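Local atomic coordinates of cupin type-2 domain-containing protein (Streptococcus pyogenes, PDB entry 1YHF), a protein that is of unknown function but belongs to the cupin superfamily and is built on its antiparallel beta-sheet fold. Residues 14-18 and 19-23. Sequence-based numbering, arbitrary orientation.
Sequences KVLDL and TQEVM
The chain enters one short helical turn (18-21) just after Asp-17, whose carbonyl O accepts from Gln-20 N (2.8 Å, N-H...O 147°), while Leu-18 O takes Glu-21 N at 3.0 Å; the bonds one residue longer, Glu-21 N to Asp-17 O and Val-22 N to Leu-18 O, are weak. Asp-17 is the N-cap: with its CG anti to the backbone N (chi1 176°), OD1 accepts both Thr-19 N at 3.0 Å and Thr-19 OG1 at 2.7 Å. Both donors approach from the same face of the carboxylate, well above its plane. Thr-19 OG1 sits between its own N and carbonyl carbon (chi1 67°), which turns the hydroxyl to Asp-17. Gln-20 CG lies 3.6 Å from Asp-17 OD2, and the bend at chi2 brings NE2 back to donate to Thr-19 OG1 at 3.3 Å. On the N-terminal side of the cap, Leu-16 CD2 lies 3.5 Å from Glu-21 OE2, the two side chains crossing at about a right angle, and one water accepts from Lys-14 NZ and donates weakly to that oxygen. Val-22 packs on strands 29-37 and 40-47, placing the turn against the cupin sheet. The two bonds from Thr-19 hold OD1 and limit the carboxylate's rotation, its negative charge probably favourable beside that N-H and hydroxyl.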
loop_
_atom_site.group_PDB
_atom_site.type_symbol
_atom_site.label_atom_id
_atom_site.label_comp_id
_atom_site.label_asym_id
_atom_site.label_seq_id
_atom_site.Cartn_x
_atom_site.Cartn_y
_atom_site.Cartn_z
ATOM N N LYS A 14 11.067 -12.757 13.255
ATOM C CA LYS A 14 12.273 -11.959 13.050
ATOM C C LYS A 14 11.944 -10.481 13.125
ATOM O O LYS A 14 10.964 -10.046 12.527
ATOM C CB LYS A 14 12.885 -12.272 11.683
ATOM C CG LYS A 14 14.237 -11.657 11.498
ATOM C CD LYS A 14 14.843 -12.068 10.190
ATOM C CE LYS A 14 16.266 -11.540 10.033
ATOM N NZ LYS A 14 16.481 -11.171 8.601
ATOM N N VAL A 15 12.748 -9.705 13.856
ATOM C CA VAL A 15 12.509 -8.253 13.898
ATOM C C VAL A 15 12.943 -7.637 12.558
ATOM O O VAL A 15 14.097 -7.791 12.128
ATOM C CB VAL A 15 13.218 -7.532 15.071
ATOM C CG1 VAL A 15 12.895 -6.043 15.025
ATOM C CG2 VAL A 15 12.797 -8.106 16.428
ATOM N N LEU A 16 12.002 -6.950 11.917
ATOM C CA LEU A 16 12.180 -6.418 10.565
ATOM C C LEU A 16 11.865 -4.928 10.547
ATOM O O LEU A 16 11.214 -4.406 11.464
ATOM C CB LEU A 16 11.237 -7.113 9.575
ATOM C CG LEU A 16 11.185 -8.638 9.518
ATOM C CD1 LEU A 16 9.946 -9.085 8.792
ATOM C CD2 LEU A 16 12.438 -9.173 8.859
ATOM N N ASP A 17 12.357 -4.270 9.501
ATOM C CA ASP A 17 11.988 -2.910 9.158
ATOM C C ASP A 17 11.340 -2.994 7.782
ATOM O O ASP A 17 12.020 -3.305 6.795
ATOM C CB ASP A 17 13.251 -2.053 9.127
ATOM C CG ASP A 17 13.002 -0.635 8.677
ATOM O OD1 ASP A 17 11.883 -0.281 8.228
ATOM O OD2 ASP A 17 13.966 0.142 8.774
ATOM N N LEU A 18 10.029 -2.734 7.713
ATOM C CA LEU A 18 9.304 -2.841 6.438
ATOM C C LEU A 18 9.878 -1.976 5.307
ATOM O O LEU A 18 9.791 -2.353 4.148
ATOM C CB LEU A 18 7.791 -2.587 6.607
ATOM C CG LEU A 18 6.951 -3.571 7.438
ATOM C CD1 LEU A 18 5.523 -3.046 7.562
ATOM C CD2 LEU A 18 6.929 -5.012 6.858
ATOM N N THR A 19 10.454 -0.822 5.646
ATOM C CA THR A 19 11.105 0.040 4.637
ATOM C C THR A 19 12.392 -0.586 4.084
ATOM O O THR A 19 12.932 -0.112 3.078
ATOM C CB THR A 19 11.419 1.487 5.154
ATOM O OG1 THR A 19 12.422 1.445 6.182
ATOM C CG2 THR A 19 10.171 2.155 5.676
ATOM N N GLN A 20 12.887 -1.632 4.744
ATOM C CA GLN A 20 14.005 -2.398 4.197
ATOM C C GLN A 20 13.534 -3.612 3.411
ATOM O O GLN A 20 14.306 -4.175 2.649
ATOM C CB GLN A 20 15.008 -2.841 5.280
ATOM C CG GLN A 20 15.574 -1.722 6.150
ATOM C CD GLN A 20 16.167 -0.556 5.366
ATOM O OE1 GLN A 20 17.197 -0.702 4.691
ATOM N NE2 GLN A 20 15.529 0.627 5.472
ATOM N N GLU A 21 12.280 -4.011 3.604
ATOM C CA GLU A 21 11.728 -5.184 2.937
ATOM C C GLU A 21 11.338 -4.870 1.500
ATOM O O GLU A 21 11.261 -5.778 0.674
ATOM C CB GLU A 21 10.508 -5.745 3.689
ATOM C CG GLU A 21 10.804 -6.322 5.080
ATOM C CD GLU A 21 11.647 -7.584 5.049
ATOM O OE1 GLU A 21 11.250 -8.577 4.397
ATOM O OE2 GLU A 21 12.713 -7.586 5.703
ATOM N N VAL A 22 11.059 -3.594 1.217
ATOM C CA VAL A 22 10.709 -3.137 -0.130
ATOM C C VAL A 22 11.468 -1.844 -0.440
ATOM O O VAL A 22 11.025 -0.741 -0.102
ATOM C CB VAL A 22 9.165 -2.973 -0.340
ATOM C CG1 VAL A 22 8.856 -2.763 -1.797
ATOM C CG2 VAL A 22 8.430 -4.225 0.089
HETATM N N MSE A 23 12.639 -2.006 -1.058
HETATM C CA MSE A 23 13.518 -0.887 -1.356
HETATM C C MSE A 23 12.938 0.009 -2.456
HETATM O O MSE A 23 12.136 -0.438 -3.274
HETATM C CB MSE A 23 14.916 -1.407 -1.724
HETATM C CG MSE A 23 15.528 -2.303 -0.612
HETATM SE SE MSE A 23 15.996 -1.240 0.970
HETATM C CE MSE A 23 17.694 -0.601 0.289
HETATM O O HOH W 1 15.393 -8.839 7.355
#